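Local coordinates for protein Phikz039 (Pseudomonas phage phikz, PDB 3ZBP) that is a phage-encoded tubulin-like protein (PhuZ) of the tubulin/FtsZ superfamily that carries a bound GDP, at residues 162-167 with 219-224; 196-201 with 263-268; 243-248 with 271-276. All coordinates share one frame; numbering follows the deposited sequence.

Contact 1 (162-167 with 219-224)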
loop_
_atom_site.group_PDB
_atom_site.type_symbol
_atom_site.label_atom_id
_atom_site.label_comp_id
_atom_site.label_asym_id
_atom_site.label_seq_id
_atom_site.Cartn_x
_atom_site.Cartn_y
_atom_site.Cartn_z
ATOM N N MET A 162 4.293 -0.238 -10.347
ATOM C CA MET A 162 3.973 0.005 -8.944
ATOM C C MET A 162 2.482 -0.192 -8.702
ATOM O O MET A 162 1.641 0.447 -9.343
ATOM C CB MET A 162 4.393 1.404 -8.518
ATOM C CG MET A 162 4.196 1.655 -7.045
ATOM S SD MET A 162 4.673 3.341 -6.642
ATOM C CE MET A 162 4.715 3.243 -4.860
ATOM N N ILE A 163 2.172 -1.098 -7.783
ATOM C CA ILE A 163 0.798 -1.464 -7.462
ATOM C C ILE A 163 0.286 -0.654 -6.277
ATOM O O ILE A 163 0.860 -0.693 -5.174
ATOM C CB ILE A 163 0.697 -2.960 -7.121
ATOM C CG1 ILE A 163 1.235 -3.808 -8.275
ATOM C CG2 ILE A 163 -0.741 -3.345 -6.831
ATOM C CD1 ILE A 163 1.419 -5.300 -7.916
ATOM N N ILE A 164 -0.821 0.049 -6.493
ATOM C CA ILE A 164 -1.328 0.965 -5.496
ATOM C C ILE A 164 -2.734 0.573 -5.057
ATOM O O ILE A 164 -3.663 0.568 -5.869
ATOM C CB ILE A 164 -1.392 2.390 -6.065
ATOM C CG1 ILE A 164 -0.033 2.821 -6.622
ATOM C CG2 ILE A 164 -1.936 3.358 -5.014
ATOM C CD1 ILE A 164 1.065 2.954 -5.568
ATOM N N ASN A 165 -2.883 0.232 -3.779
ATOM C CA ASN A 165 -4.204 0.074 -3.172
ATOM C C ASN A 165 -4.551 1.392 -2.469
ATOM O O ASN A 165 -3.937 1.754 -1.455
ATOM C CB ASN A 165 -4.220 -1.129 -2.213
ATOM C CG ASN A 165 -5.557 -1.321 -1.525
ATOM O OD1 ASN A 165 -5.662 -1.145 -0.308
ATOM N ND2 ASN A 165 -6.592 -1.699 -2.296
ATOM N N TYR A 166 -5.516 2.115 -3.038
ATOM C CA TYR A 166 -5.787 3.510 -2.664
ATOM C C TYR A 166 -6.991 3.669 -1.734
ATOM O O TYR A 166 -8.093 3.177 -2.018
ATOM C CB TYR A 166 -5.993 4.350 -3.937
ATOM C CG TYR A 166 -6.296 5.801 -3.675
ATOM C CD1 TYR A 166 -5.284 6.688 -3.319
ATOM C CD2 TYR A 166 -7.592 6.283 -3.772
ATOM C CE1 TYR A 166 -5.557 8.020 -3.075
ATOM C CE2 TYR A 166 -7.876 7.624 -3.526
ATOM C CZ TYR A 166 -6.856 8.479 -3.184
ATOM O OH TYR A 166 -7.125 9.800 -2.932
ATOM N N HIS A 167 -6.759 4.344 -0.612
ATOM C CA HIS A 167 -7.822 4.758 0.283
ATOM C C HIS A 167 -7.796 6.278 0.389
ATOM O O HIS A 167 -6.737 6.901 0.264
ATOM C CB HIS A 167 -7.617 4.104 1.650
ATOM C CG HIS A 167 -7.598 2.612 1.583
ATOM N ND1 HIS A 167 -8.692 1.842 1.916
ATOM C CD2 HIS A 167 -6.640 1.754 1.166
ATOM C CE1 HIS A 167 -8.397 0.568 1.731
ATOM N NE2 HIS A 167 -7.158 0.485 1.274
ATOM N N VAL A 219 5.099 -1.179 -18.738
ATOM C CA VAL A 219 5.186 -0.880 -17.318
ATOM C C VAL A 219 4.433 0.423 -17.075
ATOM O O VAL A 219 4.641 1.405 -17.787
ATOM C CB VAL A 219 6.642 -0.716 -16.866
ATOM C CG1 VAL A 219 6.702 -0.250 -15.419
ATOM C CG2 VAL A 219 7.403 -2.027 -17.061
ATOM N N GLN A 220 3.553 0.428 -16.081
ATOM C CA GLN A 220 2.756 1.611 -15.749
ATOM C C GLN A 220 2.322 1.467 -14.300
ATOM O O GLN A 220 2.301 0.344 -13.765
ATOM C CB GLN A 220 1.523 1.671 -16.653
ATOM C CG GLN A 220 0.648 0.418 -16.520
ATOM C CD GLN A 220 -0.497 0.358 -17.525
ATOM O OE1 GLN A 220 -0.405 -0.325 -18.540
ATOM N NE2 GLN A 220 -1.587 1.053 -17.231
ATOM N N THR A 221 1.984 2.579 -13.652
ATOM C CA THR A 221 1.433 2.506 -12.304
ATOM C C THR A 221 0.006 1.965 -12.396
ATOM O O THR A 221 -0.761 2.365 -13.273
ATOM C CB THR A 221 1.461 3.876 -11.589
ATOM O OG1 THR A 221 2.815 4.326 -11.477
ATOM C CG2 THR A 221 0.890 3.765 -10.179
ATOM N N VAL A 222 -0.339 1.041 -11.506
ATOM C CA VAL A 222 -1.645 0.379 -11.548
ATOM C C VAL A 222 -2.336 0.428 -10.184
ATOM O O VAL A 222 -1.677 0.634 -9.147
ATOM C CB VAL A 222 -1.511 -1.085 -12.009
ATOM C CG1 VAL A 222 -1.129 -1.138 -13.479
ATOM C CG2 VAL A 222 -0.464 -1.813 -11.181
ATOM N N GLN A 223 -3.656 0.243 -10.192
ATOM C CA GLN A 223 -4.452 0.269 -8.966
ATOM C C GLN A 223 -4.882 -1.142 -8.600
ATOM O O GLN A 223 -5.323 -1.908 -9.462
ATOM C CB GLN A 223 -5.701 1.149 -9.137
ATOM C CG GLN A 223 -6.529 1.292 -7.847
ATOM C CD GLN A 223 -7.521 2.445 -7.889
ATOM O OE1 GLN A 223 -7.703 3.087 -8.925
ATOM N NE2 GLN A 223 -8.176 2.707 -6.755
ATOM N N LEU A 224 -4.730 -1.487 -7.327
ATOM C CA LEU A 224 -5.224 -2.753 -6.807
ATOM C C LEU A 224 -6.573 -2.548 -6.132
ATOM O O LEU A 224 -6.693 -1.745 -5.195
ATOM C CB LEU A 224 -4.223 -3.328 -5.797
ATOM C CG LEU A 224 -4.642 -4.577 -5.021
ATOM C CD1 LEU A 224 -5.124 -5.679 -5.965
ATOM C CD2 LEU A 224 -3.474 -5.078 -4.161
HETATM O O HOH W 1 -7.537 0.711 -4.625
#
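Ile163 and Ile164 pair in parallel with Val222 and Gln223, the axes of strands 163-167 and 222-224 passing 4.3 Å apart at an angle of 54°. Three backbone bonds hold the register: Val222 N to Met162 O, Ile164 N to Val222 O, and Leu224 N to Ile164 O at 2.7 Å. Ile164 O also makes a CA-H...O contact with Gln223 CA.

A fourth bond comes from a side chain. Asn165 ND2 donates to Leu224 O (2.9 Å), near the amide's own plane but above that of the peptide carbonyl. CG of Asn165 is anti to the backbone N (chi1 178°), which carries the amide over to that oxygen; the other end, OD1, accepts from His167 NE2, so both ends are engaged and the flip is fixed. Leu224 O also accepts a hydrogen bond from a water whose O is 2.7 Å away; the water accepts from Tyr166 N and Gln223 NE2. Glutamine suits this border position because its extended chain reaches the water.

On one face of the sheet, Ile163 CG2 packs on Leu224 CB at 3.6 Å and its CG1 meets Val222 CG2 at 3.9 Å; beta-branched Ile163 and Val222 suit an extended strand and give branches to this buried face. On the other, Ile164 CG1 touches Thr221 CG2, while Thr221 OG1 bonds to Ser155.

Within the mixed sheet this parallel pair, flanked by strand 127-133, leads into the tubulin-like C-terminal domain, to which 222-224 belongs. Helix 138-158 covers Met162 and Ile164 through Phe151, Ile280 of strand 275-282 meets Ile163 and Val222, and Val185 of helix 175-192 packs on Asn165.

Contact 2 (196-201 with 263-268)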
loop_
_atom_site.group_PDB
_atom_site.type_symbol
_atom_site.label_atom_id
_atom_site.label_comp_id
_atom_site.label_asym_id
_atom_site.label_seq_id
_atom_site.Cartn_x
_atom_site.Cartn_y
_atom_site.Cartn_z
ATOM N N GLU A 196 -0.714 -21.238 1.407
ATOM C CA GLU A 196 -1.344 -22.450 1.948
ATOM C C GLU A 196 -2.570 -22.939 1.161
ATOM O O GLU A 196 -3.204 -23.924 1.545
ATOM C CB GLU A 196 -1.703 -22.252 3.430
ATOM C CG GLU A 196 -0.483 -22.143 4.338
ATOM C CD GLU A 196 -0.836 -21.768 5.769
ATOM O OE1 GLU A 196 -1.978 -22.014 6.202
ATOM O OE2 GLU A 196 0.041 -21.215 6.465
ATOM N N HIS A 197 -2.901 -22.266 0.063
ATOM C CA HIS A 197 -4.109 -22.607 -0.696
ATOM C C HIS A 197 -3.820 -23.565 -1.840
ATOM O O HIS A 197 -2.708 -23.604 -2.372
ATOM C CB HIS A 197 -4.788 -21.340 -1.238
ATOM C CG HIS A 197 -4.967 -20.274 -0.209
ATOM N ND1 HIS A 197 -5.802 -20.427 0.878
ATOM C CD2 HIS A 197 -4.397 -19.053 -0.081
ATOM C CE1 HIS A 197 -5.743 -19.341 1.627
ATOM N NE2 HIS A 197 -4.899 -18.490 1.068
ATOM N N GLN A 198 -4.832 -24.334 -2.221
ATOM C CA GLN A 198 -4.673 -25.312 -3.286
ATOM C C GLN A 198 -4.560 -24.619 -4.645
ATOM O O GLN A 198 -5.305 -23.675 -4.925
ATOM C CB GLN A 198 -5.860 -26.279 -3.288
ATOM C CG GLN A 198 -5.777 -27.304 -4.414
ATOM C CD GLN A 198 -7.060 -28.097 -4.623
ATOM O OE1 GLN A 198 -8.144 -27.704 -4.175
ATOM N NE2 GLN A 198 -6.939 -29.221 -5.323
ATOM N N SER A 199 -3.615 -25.077 -5.470
ATOM C CA SER A 199 -3.435 -24.589 -6.848
ATOM C C SER A 199 -3.001 -23.122 -6.957
ATOM O O SER A 199 -3.267 -22.454 -7.968
ATOM C CB SER A 199 -4.691 -24.833 -7.684
ATOM O OG SER A 199 -5.000 -26.218 -7.710
ATOM N N LEU A 200 -2.338 -22.626 -5.914
ATOM C CA LEU A 200 -1.848 -21.255 -5.896
ATOM C C LEU A 200 -0.474 -21.249 -5.243
ATOM O O LEU A 200 -0.361 -21.412 -4.023
ATOM C CB LEU A 200 -2.803 -20.358 -5.101
ATOM C CG LEU A 200 -2.466 -18.861 -5.013
ATOM C CD1 LEU A 200 -2.520 -18.199 -6.371
ATOM C CD2 LEU A 200 -3.399 -18.144 -4.054
ATOM N N ASP A 201 0.573 -21.066 -6.039
ATOM C CA ASP A 201 1.916 -21.104 -5.475
ATOM C C ASP A 201 2.624 -19.759 -5.565
ATOM O O ASP A 201 2.063 -18.782 -6.074
ATOM C CB ASP A 201 2.756 -22.235 -6.091
ATOM C CG ASP A 201 3.016 -22.052 -7.584
ATOM O OD1 ASP A 201 2.816 -20.941 -8.121
ATOM O OD2 ASP A 201 3.437 -23.036 -8.235
ATOM N N THR A 263 -6.102 -18.184 -10.221
ATOM C CA THR A 263 -7.137 -18.790 -9.395
ATOM C C THR A 263 -6.514 -19.635 -8.293
ATOM O O THR A 263 -5.527 -20.341 -8.532
ATOM C CB THR A 263 -8.082 -19.690 -10.257
ATOM O OG1 THR A 263 -8.769 -18.884 -11.223
ATOM C CG2 THR A 263 -9.118 -20.366 -9.397
ATOM N N GLY A 264 -7.083 -19.549 -7.093
ATOM C CA GLY A 264 -6.677 -20.390 -5.982
ATOM C C GLY A 264 -7.905 -20.914 -5.263
ATOM O O GLY A 264 -8.977 -20.304 -5.320
ATOM N N TYR A 265 -7.759 -22.055 -4.599
ATOM C CA TYR A 265 -8.850 -22.628 -3.827
ATOM C C TYR A 265 -8.542 -22.551 -2.328
ATOM O O TYR A 265 -7.587 -23.163 -1.850
ATOM C CB TYR A 265 -9.072 -24.084 -4.256
ATOM C CG TYR A 265 -9.151 -24.251 -5.765
ATOM C CD1 TYR A 265 -9.976 -23.436 -6.527
ATOM C CD2 TYR A 265 -8.372 -25.199 -6.430
ATOM C CE1 TYR A 265 -10.044 -23.568 -7.912
ATOM C CE2 TYR A 265 -8.434 -25.340 -7.817
ATOM C CZ TYR A 265 -9.275 -24.520 -8.546
ATOM O OH TYR A 265 -9.353 -24.641 -9.914
ATOM N N ALA A 266 -9.348 -21.785 -1.598
ATOM C CA ALA A 266 -9.248 -21.708 -0.141
ATOM C C ALA A 266 -10.077 -22.812 0.524
ATOM O O ALA A 266 -11.222 -23.054 0.143
ATOM C CB ALA A 266 -9.708 -20.335 0.351
ATOM N N ASP A 267 -9.493 -23.458 1.530
ATOM C CA ASP A 267 -10.118 -24.583 2.225
ATOM C C ASP A 267 -11.348 -24.123 3.028
ATOM O O ASP A 267 -11.217 -23.333 3.968
ATOM C CB ASP A 267 -9.067 -25.181 3.166
ATOM C CG ASP A 267 -9.526 -26.457 3.848
ATOM O OD1 ASP A 267 -10.720 -26.819 3.747
ATOM O OD2 ASP A 267 -8.678 -27.088 4.520
ATOM N N PRO A 268 -12.552 -24.616 2.668
ATOM C CA PRO A 268 -13.754 -24.187 3.394
ATOM C C PRO A 268 -13.777 -24.716 4.835
ATOM O O PRO A 268 -14.620 -24.280 5.623
ATOM C CB PRO A 268 -14.910 -24.837 2.611
ATOM C CG PRO A 268 -14.296 -25.582 1.475
ATOM C CD PRO A 268 -12.833 -25.723 1.736
HETATM O O HOH W 2 -6.720 -23.038 1.635
#
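Gln198 and Tyr265 form a single antiparallel, hydrogen-bonded pair that ties the loop 196-201 to strand 262-265. Both bonds of the pair measure 3.0 Å, Gln198 N to Tyr265 O and Tyr265 N to Gln198 O, and each donor lies in the plane of the carbonyl it meets. The second is the straighter, 170° at the hydrogen. Along its other edge this outermost strand bonds to strand 239-246, Gly264 with Ser244 and Tyr246, and Ala266 with Tyr246.

Residues 197 to 200 form a type II beta turn, consistent with the pairing being a single bridge. Ser199, at its third position, takes a positive phi (65°), and its carbonyl oxygen comes to 3.1 Å from Thr263 O, an approach of two acceptors without a bond.

His197 has a polar partner at each ring nitrogen. A water lies 2.9 Å from ND1 and accepts from Asp267 N, while NE2 bonds to Ile191 O; together they fix the ring's rotation beside Ala266, whose small methyl leaves room for it.

Around Tyr265 the contacts are van der Waals. The Gln198 chain extends past the ring with CG at its edge, in plane, and OE1 3.4 Å from Tyr265 CD2; amide and ring planes stand 73° apart. Ser199 OG lies 3.5 Å from Tyr265 CE2. Leu200 CB rests 4.0 Å from Gly264 CA, where glycine lets the leucine approach the backbone.

The direct bonds across are thus main chain to main chain, with the histidine linked to Asp267 N through the water, while Gln198 and Ser199 lie against the Tyr265 ring, which also meets Val253 and Val258.

Contact 3 (243-248 with 271-276)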
loop_
_atom_site.group_PDB
_atom_site.type_symbol
_atom_site.label_atom_id
_atom_site.label_comp_id
_atom_site.label_asym_id
_atom_site.label_seq_id
_atom_site.Cartn_x
_atom_site.Cartn_y
_atom_site.Cartn_z
ATOM N N ALA A 243 -6.341 -11.828 -9.440
ATOM C CA ALA A 243 -6.184 -13.042 -8.640
ATOM C C ALA A 243 -7.454 -13.276 -7.839
ATOM O O ALA A 243 -7.964 -12.350 -7.212
ATOM C CB ALA A 243 -4.987 -12.924 -7.708
ATOM N N SER A 244 -7.958 -14.509 -7.840
ATOM C CA SER A 244 -9.189 -14.817 -7.115
ATOM C C SER A 244 -9.093 -16.094 -6.271
ATOM O O SER A 244 -8.560 -17.115 -6.714
ATOM C CB SER A 244 -10.359 -14.919 -8.094
ATOM O OG SER A 244 -10.598 -13.670 -8.720
ATOM N N LEU A 245 -9.622 -16.013 -5.058
ATOM C CA LEU A 245 -9.588 -17.099 -4.092
ATOM C C LEU A 245 -11.034 -17.541 -3.789
ATOM O O LEU A 245 -11.867 -16.723 -3.391
ATOM C CB LEU A 245 -8.903 -16.583 -2.821
ATOM C CG LEU A 245 -8.102 -17.517 -1.927
ATOM C CD1 LEU A 245 -7.140 -18.363 -2.756
ATOM C CD2 LEU A 245 -7.333 -16.704 -0.861
ATOM N N TYR A 246 -11.340 -18.822 -3.993
ATOM C CA TYR A 246 -12.710 -19.316 -3.824
ATOM C C TYR A 246 -12.748 -20.460 -2.807
ATOM O O TYR A 246 -11.888 -21.351 -2.852
ATOM C CB TYR A 246 -13.251 -19.878 -5.144
ATOM C CG TYR A 246 -13.239 -18.948 -6.343
ATOM C CD1 TYR A 246 -12.088 -18.771 -7.094
ATOM C CD2 TYR A 246 -14.391 -18.279 -6.741
ATOM C CE1 TYR A 246 -12.076 -17.939 -8.212
ATOM C CE2 TYR A 246 -14.390 -17.434 -7.851
ATOM C CZ TYR A 246 -13.230 -17.270 -8.579
ATOM O OH TYR A 246 -13.215 -16.433 -9.681
ATOM N N THR A 247 -13.754 -20.455 -1.927
ATOM C CA THR A 247 -13.994 -21.588 -1.017
ATOM C C THR A 247 -14.959 -22.609 -1.611
ATOM O O THR A 247 -15.081 -23.728 -1.102
ATOM C CB THR A 247 -14.508 -21.154 0.386
ATOM O OG1 THR A 247 -15.696 -20.353 0.256
ATOM C CG2 THR A 247 -13.441 -20.355 1.123
ATOM N N ASP A 248 -15.621 -22.247 -2.704
ATOM C CA ASP A 248 -16.559 -23.180 -3.347
ATOM C C ASP A 248 -16.368 -23.252 -4.865
ATOM O O ASP A 248 -17.266 -22.880 -5.631
ATOM C CB ASP A 248 -18.001 -22.780 -3.015
ATOM C CG ASP A 248 -19.022 -23.818 -3.453
ATOM O OD1 ASP A 248 -18.631 -24.902 -3.954
ATOM O OD2 ASP A 248 -20.228 -23.539 -3.282
ATOM N N TYR A 271 -11.457 -21.451 6.129
ATOM C CA TYR A 271 -11.745 -20.049 5.808
ATOM C C TYR A 271 -13.244 -19.808 5.751
ATOM O O TYR A 271 -13.995 -20.690 5.347
ATOM C CB TYR A 271 -11.043 -19.631 4.506
ATOM C CG TYR A 271 -9.549 -19.691 4.661
ATOM C CD1 TYR A 271 -8.841 -18.604 5.160
ATOM C CD2 TYR A 271 -8.847 -20.853 4.375
ATOM C CE1 TYR A 271 -7.458 -18.667 5.340
ATOM C CE2 TYR A 271 -7.473 -20.927 4.551
ATOM C CZ TYR A 271 -6.786 -19.826 5.035
ATOM O OH TYR A 271 -5.421 -19.893 5.211
ATOM N N ASP A 272 -13.678 -18.622 6.162
ATOM C CA ASP A 272 -15.104 -18.360 6.329
ATOM C C ASP A 272 -15.734 -17.548 5.195
ATOM O O ASP A 272 -16.961 -17.499 5.073
ATOM C CB ASP A 272 -15.356 -17.684 7.681
ATOM C CG ASP A 272 -14.657 -18.403 8.828
ATOM O OD1 ASP A 272 -14.416 -19.627 8.708
ATOM O OD2 ASP A 272 -14.335 -17.743 9.842
ATOM N N PHE A 273 -14.902 -16.931 4.361
ATOM C CA PHE A 273 -15.401 -16.126 3.242
ATOM C C PHE A 273 -15.875 -16.993 2.083
ATOM O O PHE A 273 -15.500 -18.160 1.980
ATOM C CB PHE A 273 -14.340 -15.121 2.757
ATOM C CG PHE A 273 -13.063 -15.760 2.220
ATOM C CD1 PHE A 273 -12.955 -16.125 0.882
ATOM C CD2 PHE A 273 -11.965 -15.952 3.045
ATOM C CE1 PHE A 273 -11.787 -16.704 0.389
ATOM C CE2 PHE A 273 -10.796 -16.523 2.564
ATOM C CZ PHE A 273 -10.704 -16.897 1.232
ATOM N N ASP A 274 -16.705 -16.413 1.221
ATOM C CA ASP A 274 -17.135 -17.059 -0.014
ATOM C C ASP A 274 -16.049 -16.936 -1.085
ATOM O O ASP A 274 -15.516 -17.949 -1.554
ATOM C CB ASP A 274 -18.444 -16.425 -0.499
ATOM C CG ASP A 274 -18.940 -17.014 -1.814
ATOM O OD1 ASP A 274 -18.350 -17.998 -2.301
ATOM O OD2 ASP A 274 -19.924 -16.482 -2.371
ATOM N N GLN A 275 -15.732 -15.703 -1.481
ATOM C CA GLN A 275 -14.695 -15.481 -2.480
ATOM C C GLN A 275 -14.042 -14.106 -2.319
ATOM O O GLN A 275 -14.681 -13.164 -1.838
ATOM C CB GLN A 275 -15.250 -15.687 -3.898
ATOM C CG GLN A 275 -16.477 -14.871 -4.249
ATOM C CD GLN A 275 -17.057 -15.227 -5.620
ATOM O OE1 GLN A 275 -16.882 -14.492 -6.598
ATOM N NE2 GLN A 275 -17.776 -16.340 -5.685
ATOM N N MET A 276 -12.763 -14.007 -2.684
ATOM C CA MET A 276 -12.041 -12.739 -2.640
ATOM C C MET A 276 -11.364 -12.479 -3.972
ATOM O O MET A 276 -10.716 -13.367 -4.528
ATOM C CB MET A 276 -11.000 -12.736 -1.519
ATOM C CG MET A 276 -11.594 -12.551 -0.139
ATOM S SD MET A 276 -10.359 -12.192 1.133
ATOM C CE MET A 276 -9.205 -13.546 0.919
HETATM O O HOH W 3 -16.346 -19.663 -3.770
#
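An antiparallel strand pair in the C-terminal domain of this tubulin-like fold joins the end of strand 239-246 to the start of strand 275-282. Leu245 and Met276 form the hydrogen-bonded pair, with Leu245 N to Met276 O and Met276 N to Leu245 O both 2.9 Å, followed by the non-hydrogen-bonded pair Tyr246 with Gln275. Where the strands end, Thr247 N still bonds to Asp274 O at 3.1 Å, nearly straight at 172°.

Thr247 suits this corner because both branches are used. With chi1 at 56°, OG1 sits between the backbone N and the carbonyl carbon, 2.8 Å from Phe273 O and 3.0 Å from Asp274 O; its single proton could serve either. A water that accepts from Asp248 N lies 2.9 Å from Asp274 O and may donate to it.

On one sheet face, Leu245 and Met276 lie side by side, and Leu245 CD2 meets Phe273 CZ at 4.0 Å, the two side chains crossing at about a right angle. Helix 175-192 packs on Leu245 and Met276 through Ile191. On the other face, Gln275 CB touches Tyr246 CD2, and its amide stands 72° from the ring, OE1 being held by His277.

Methyl groups sit near opposite faces of the Phe273 ring, each offset toward the rim: Thr247 CG2 4.1 Å above one, Met276 CE 3.6 Å above the other.

All three contacts reach one mixed sheet. Contact 1 pairs strands 163-168 and 222-227, and strand 275-282, which contributes to contact 3, is the next neighbour of 222-227; even so, the centres of contacts 1 and 3 are 23 Å apart and their nearest atoms about 7 Å. Contacts 2 and 3 are adjacent, with centres 9 Å apart: Ala266 N to Tyr246 O and Gly264 N to Ser244 O are probable hydrogen bonds, each 2.9 Å, and His197 NE2 packs on Leu245 CD2 at 3.6 Å. In contact 1 the side chain of Tyr166 is about 11 Å from the bound GDP; contacts 2 and 3 lie where strands 275-282, 239-246 and the outermost 262-265 follow one another.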